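Local coordinates for protein pectate lyase (Bacillus subtilis subsp. subtilis str. 168, PDB 5X2I) that cleaves polygalacturonate by calcium-dependent beta-elimination, releasing oligosaccharides with unsaturated non-reducing ends, at residues Ser176-Ser181 with Tyr215-Gln220; Leu330-Thr335 with Thr350-Thr355. One frame throughout, in Å; residues are numbered along the deposited sequence.

Interaction 1 closes along the chain before interaction 2 opens. Their centres lie about 29 Å apart, with about 15 Å between nearest atoms, so the two do not touch. The fold is the right-handed parallel beta-helix of polysaccharide lyase family 1; interaction 1 lies on loops that leave it, interaction 2 at a later coil. Interaction 1 joins strands 178-180 and 217-218, each belonging to a two-stranded antiparallel sheet apart from the stacked parallel strands. Interaction 2 sets the loop 330-335 against the end of strand 346-352, away from the annotated sites. Interaction 1 is near the calcium site, the S181 side chain being about 8 Å from the ion, whereas interaction 2 joins parts of the late coils.

Interaction 1 of 2, residues Ser176-Ser181 with Tyr215-Gln220; sequences SGNWNS and YGRKYQ
W179 enters the bend of 215-220 from CB onward, and nearly every atom of its side chain can be assigned a neighbour there. W179 CB is 3.5 Å from K218 O, with the backbone N of Q220 a little beyond. With CG anti to the carbonyl carbon (chi1 -65°), the indole is directed into the second segment, where W179 CD1 comes 3.3 Å from K218 O. NE1 donates outside the pair, to Y214 O. At the benzo end, W179 CZ2 meets CE2 of Y215 at 3.6 Å; these two rings are inclined by only 21°, but are offset so far that little of one covers the other. Y219 instead turns its edge to the face of the six-membered ring, its CE1 3.7 Å from CZ3 of W179 and the planes 88° apart. These three aromatics form a cluster, and Y88 and L89 of helix 85-92 also touch the indole. The cluster joins two loop excursions from the parallel beta-helix of this lyase family, each carrying a short antiparallel sheet: 178-180 pairs with 168-170, and 217-218 with 213-214. Polar links flank the aromatics. A water takes the N-H of W179 and donates to K218 O, bridging the two backbones, with a weak further bond to N178 OD1. The R217 side chain crosses that of N178 at a slant, but the model is too tight there for its bonding to be relied on. At the other end, S181 OG donates to a lone pair of Q220 O over 2.6 Å, lying within the plane of that carbonyl. The S181 side chain is also about 5 Å from that of D223, a calcium ligand.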
loop_
_atom_site.group_PDB
_atom_site.type_symbol
_atom_site.label_atom_id
_atom_site.label_comp_id
_atom_site.label_asym_id
_atom_site.label_seq_id
_atom_site.Cartn_x
_atom_site.Cartn_y
_atom_site.Cartn_z
ATOM N N SER A 176 -19.437 -1.053 14.995
ATOM C CA SER A 176 -20.501 -1.339 14.046
ATOM C C SER A 176 -20.037 -2.138 12.839
ATOM O O SER A 176 -20.764 -2.214 11.860
ATOM C CB SER A 176 -21.307 -0.102 13.681
ATOM O OG SER A 176 -20.514 1.042 13.753
ATOM N N GLY A 177 -18.864 -2.771 12.918
ATOM C CA GLY A 177 -18.438 -3.659 11.838
ATOM C C GLY A 177 -17.833 -2.865 10.692
ATOM O O GLY A 177 -17.857 -1.658 10.680
ATOM N N ASN A 178 -17.240 -3.563 9.749
ATOM C CA ASN A 178 -16.757 -2.979 8.528
ATOM C C ASN A 178 -16.861 -3.934 7.354
ATOM O O ASN A 178 -16.842 -5.151 7.535
ATOM C CB ASN A 178 -15.298 -2.598 8.696
ATOM C CG ASN A 178 -15.135 -1.323 9.496
ATOM O OD1 ASN A 178 -15.709 -0.281 9.178
ATOM N ND2 ASN A 178 -14.428 -1.423 10.600
ATOM N N TRP A 179 -16.917 -3.351 6.149
ATOM C CA TRP A 179 -16.644 -4.074 4.902
ATOM C C TRP A 179 -15.162 -4.074 4.584
ATOM O O TRP A 179 -14.510 -3.022 4.771
ATOM C CB TRP A 179 -17.391 -3.442 3.767
ATOM C CG TRP A 179 -18.889 -3.557 3.903
ATOM C CD1 TRP A 179 -19.723 -2.643 4.498
ATOM C CD2 TRP A 179 -19.735 -4.642 3.461
ATOM N NE1 TRP A 179 -21.016 -3.093 4.451
ATOM C CE2 TRP A 179 -21.061 -4.295 3.800
ATOM C CE3 TRP A 179 -19.518 -5.813 2.744
ATOM C CZ2 TRP A 179 -22.157 -5.120 3.501
ATOM C CZ3 TRP A 179 -20.607 -6.628 2.439
ATOM C CH2 TRP A 179 -21.905 -6.279 2.822
ATOM N N ASN A 180 -14.636 -5.232 4.135
ATOM C CA ASN A 180 -13.191 -5.343 3.783
ATOM C C ASN A 180 -12.996 -6.013 2.438
ATOM O O ASN A 180 -13.698 -6.987 2.096
ATOM C CB ASN A 180 -12.426 -6.125 4.883
ATOM C CG ASN A 180 -12.321 -5.315 6.156
ATOM O OD1 ASN A 180 -11.847 -4.169 6.115
ATOM N ND2 ASN A 180 -12.834 -5.864 7.288
ATOM N N SER A 181 -12.067 -5.482 1.674
ATOM C CA SER A 181 -11.745 -5.979 0.379
ATOM C C SER A 181 -10.314 -6.551 0.411
ATOM O O SER A 181 -9.592 -6.352 1.342
ATOM C CB SER A 181 -11.984 -4.889 -0.658
ATOM O OG SER A 181 -13.392 -4.833 -1.002
ATOM N N TYR A 215 -25.473 -1.345 5.768
ATOM C CA TYR A 215 -25.514 -1.491 7.222
ATOM C C TYR A 215 -24.887 -0.276 7.887
ATOM O O TYR A 215 -24.305 -0.396 8.951
ATOM C CB TYR A 215 -24.742 -2.697 7.677
ATOM C CG TYR A 215 -25.049 -4.010 6.971
ATOM C CD1 TYR A 215 -26.339 -4.303 6.492
ATOM C CD2 TYR A 215 -24.037 -4.942 6.773
ATOM C CE1 TYR A 215 -26.602 -5.486 5.830
ATOM C CE2 TYR A 215 -24.288 -6.146 6.160
ATOM C CZ TYR A 215 -25.576 -6.433 5.689
ATOM O OH TYR A 215 -25.800 -7.694 5.116
ATOM N N GLY A 216 -24.980 0.884 7.239
ATOM C CA GLY A 216 -24.376 2.107 7.750
ATOM C C GLY A 216 -22.865 2.241 7.544
ATOM O O GLY A 216 -22.317 3.203 7.981
ATOM N N ARG A 217 -22.192 1.271 6.887
ATOM C CA ARG A 217 -20.741 1.329 6.683
ATOM C C ARG A 217 -20.426 1.353 5.190
ATOM O O ARG A 217 -21.141 0.745 4.375
ATOM C CB ARG A 217 -20.059 0.123 7.282
ATOM C CG ARG A 217 -20.481 -0.158 8.721
ATOM C CD ARG A 217 -19.396 0.262 9.671
ATOM N NE ARG A 217 -19.102 1.666 9.694
ATOM C CZ ARG A 217 -17.917 2.213 9.995
ATOM N NH1 ARG A 217 -16.843 1.490 10.252
ATOM N NH2 ARG A 217 -17.800 3.525 9.991
ATOM N N LYS A 218 -19.357 2.051 4.817
ATOM C CA LYS A 218 -19.022 2.175 3.405
ATOM C C LYS A 218 -18.787 0.769 2.828
ATOM O O LYS A 218 -18.007 -0.026 3.416
ATOM C CB LYS A 218 -17.767 3.020 3.206
ATOM C CG LYS A 218 -17.578 3.415 1.719
ATOM C CD LYS A 218 -17.014 4.807 1.537
ATOM C CE LYS A 218 -18.033 5.955 1.532
ATOM N NZ LYS A 218 -18.971 6.075 0.375
ATOM N N TYR A 219 -19.460 0.477 1.686
ATOM C CA TYR A 219 -19.256 -0.758 0.927
ATOM C C TYR A 219 -17.941 -0.643 0.201
ATOM O O TYR A 219 -17.876 -0.314 -0.943
ATOM C CB TYR A 219 -20.402 -1.008 -0.075
ATOM C CG TYR A 219 -20.420 -2.362 -0.771
ATOM C CD1 TYR A 219 -20.300 -3.536 -0.075
ATOM C CD2 TYR A 219 -20.661 -2.446 -2.119
ATOM C CE1 TYR A 219 -20.373 -4.782 -0.706
ATOM C CE2 TYR A 219 -20.737 -3.650 -2.750
ATOM C CZ TYR A 219 -20.565 -4.825 -2.027
ATOM O OH TYR A 219 -20.619 -6.028 -2.646
ATOM N N GLN A 220 -16.876 -0.944 0.927
ATOM C CA GLN A 220 -15.500 -0.641 0.521
ATOM C C GLN A 220 -14.963 -1.667 -0.476
ATOM O O GLN A 220 -14.736 -2.802 -0.106
ATOM C CB GLN A 220 -14.646 -0.523 1.812
ATOM C CG GLN A 220 -13.154 -0.229 1.589
ATOM C CD GLN A 220 -12.934 1.043 0.784
ATOM O OE1 GLN A 220 -12.829 1.029 -0.440
ATOM N NE2 GLN A 220 -12.923 2.156 1.474
HETATM O O HOH W 1 -16.723 -0.449 5.900
#

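Interaction 2 of 2, residues Leu330-Thr335 with Thr350-Thr355; sequences LSAAKT and TLLNGT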
loop_
_atom_site.group_PDB
_atom_site.type_symbol
_atom_site.label_atom_id
_atom_site.label_comp_id
_atom_site.label_asym_id
_atom_site.label_seq_id
_atom_site.Cartn_x
_atom_site.Cartn_y
_atom_site.Cartn_z
ATOM N N LEU A 330 -6.458 20.506 12.584
ATOM C CA LEU A 330 -6.268 19.213 13.167
ATOM C C LEU A 330 -5.525 19.435 14.471
ATOM O O LEU A 330 -4.626 20.256 14.520
ATOM C CB LEU A 330 -5.437 18.357 12.229
ATOM C CG LEU A 330 -5.147 16.954 12.759
ATOM C CD1 LEU A 330 -6.409 16.111 12.729
ATOM C CD2 LEU A 330 -3.967 16.349 11.988
ATOM N N SER A 331 -5.920 18.736 15.543
ATOM C CA SER A 331 -5.188 18.800 16.795
ATOM C C SER A 331 -3.900 18.023 16.671
ATOM O O SER A 331 -3.830 17.003 15.960
ATOM C CB SER A 331 -6.031 18.247 17.946
ATOM O OG SER A 331 -6.103 16.854 17.864
ATOM N N ALA A 332 -2.873 18.480 17.360
ATOM C CA ALA A 332 -1.549 17.861 17.271
ATOM C C ALA A 332 -1.612 16.376 17.604
ATOM O O ALA A 332 -0.915 15.584 16.995
ATOM C CB ALA A 332 -0.561 18.521 18.214
ATOM N N ALA A 333 -2.407 16.009 18.607
ATOM C CA ALA A 333 -2.459 14.634 19.040
ATOM C C ALA A 333 -2.991 13.713 17.939
ATOM O O ALA A 333 -2.534 12.535 17.812
ATOM C CB ALA A 333 -3.296 14.491 20.319
ATOM N N LYS A 334 -3.948 14.251 17.170
ATOM C CA LYS A 334 -4.696 13.493 16.188
ATOM C C LYS A 334 -3.932 13.306 14.884
ATOM O O LYS A 334 -4.500 12.775 13.919
ATOM C CB LYS A 334 -6.043 14.163 15.910
ATOM C CG LYS A 334 -7.098 13.936 16.995
ATOM C CD LYS A 334 -7.881 12.641 16.787
ATOM C CE LYS A 334 -8.348 12.016 18.098
ATOM N NZ LYS A 334 -9.107 12.966 18.954
ATOM N N THR A 335 -2.656 13.727 14.833
ATOM C CA THR A 335 -1.782 13.374 13.708
ATOM C C THR A 335 -1.584 11.875 13.696
ATOM O O THR A 335 -1.230 11.280 12.639
ATOM C CB THR A 335 -0.405 14.032 13.814
ATOM O OG1 THR A 335 0.140 13.827 15.122
ATOM C CG2 THR A 335 -0.561 15.485 13.632
ATOM N N THR A 350 8.641 17.241 13.415
ATOM C CA THR A 350 7.283 17.190 12.868
ATOM C C THR A 350 6.649 18.566 12.802
ATOM O O THR A 350 6.529 19.248 13.814
ATOM C CB THR A 350 6.368 16.315 13.710
ATOM O OG1 THR A 350 6.989 15.050 13.887
ATOM C CG2 THR A 350 5.021 16.159 13.002
ATOM N N LEU A 351 6.229 18.949 11.604
ATOM C CA LEU A 351 5.515 20.176 11.402
ATOM C C LEU A 351 4.055 19.928 11.073
ATOM O O LEU A 351 3.737 19.279 10.097
ATOM C CB LEU A 351 6.128 20.992 10.261
ATOM C CG LEU A 351 7.525 21.543 10.411
ATOM C CD1 LEU A 351 7.844 22.383 9.186
ATOM C CD2 LEU A 351 7.700 22.434 11.658
ATOM N N LEU A 352 3.179 20.492 11.889
ATOM C CA LEU A 352 1.746 20.447 11.642
ATOM C C LEU A 352 1.265 21.851 11.393
ATOM O O LEU A 352 1.276 22.695 12.321
ATOM C CB LEU A 352 1.025 19.876 12.854
ATOM C CG LEU A 352 -0.492 19.962 12.849
ATOM C CD1 LEU A 352 -0.979 19.234 11.595
ATOM C CD2 LEU A 352 -1.018 19.243 14.091
ATOM N N ASN A 353 0.836 22.132 10.165
ATOM C CA ASN A 353 0.291 23.481 9.834
ATOM C C ASN A 353 1.265 24.592 10.213
ATOM O O ASN A 353 0.857 25.598 10.898
ATOM C CB ASN A 353 -1.085 23.672 10.504
ATOM C CG ASN A 353 -2.088 22.621 10.019
ATOM O OD1 ASN A 353 -2.079 22.250 8.834
ATOM N ND2 ASN A 353 -2.864 22.082 10.901
ATOM N N GLY A 354 2.545 24.339 9.861
ATOM C CA GLY A 354 3.688 25.265 10.075
ATOM C C GLY A 354 4.293 25.247 11.471
ATOM O O GLY A 354 5.249 25.932 11.783
ATOM N N THR A 355 3.713 24.497 12.370
ATOM C CA THR A 355 4.075 24.624 13.813
ATOM C C THR A 355 4.812 23.349 14.236
ATOM O O THR A 355 4.332 22.266 13.889
ATOM C CB THR A 355 2.778 24.774 14.569
ATOM O OG1 THR A 355 2.251 26.059 14.275
ATOM C CG2 THR A 355 3.005 24.647 16.049
#
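L352 directs its isobutyl group into the curve of 330-335, where L330, A332 and T335 meet it from different directions. Its segment ends strand 346-352, one of the parallel strands of the beta-helix, and L352 to T355 form a type I' turn that reverses the chain into strand 355-357. Reciprocal backbone bonds close this hairpin: L352 N to T355 O at 2.9 Å and T355 N to L352 O at 3.0 Å. The leucine's CG lies opposite the backbone N about the first torsion (chi1 171°), and its two methyls divide the contact. L352 CD1 faces CD2 of L330 at 4.2 Å; these two leucine side chains cross at about a right angle, so they meet through methyl ends and not along their lengths. L352 CD2 lies closest to the backbone, 3.5 Å from A332 CA, and also 3.8 Å from L330 O. T335, which ends the short 3-10 turn 333-335, approaches the same methyl at a slant, placing CG2 3.8 Å from CD2 of L352. The evidence across the two segments is thus of apolar contact, and the 183 Å² buried is modest. I357 and I325 continue the apolar surroundings: both touch T335 and L352, and I357 also touches A332. Next to L352, N353 sits near the L330 backbone, but its ND2 donates to V327 O, tying the turn to the residues following strand 317-326. T335 has its two branches used differently: while CG2 packs on the leucine, T335 OG1 donates back to A332 O at 2.8 Å, meeting that oxygen with a C=O...donor angle of 165°.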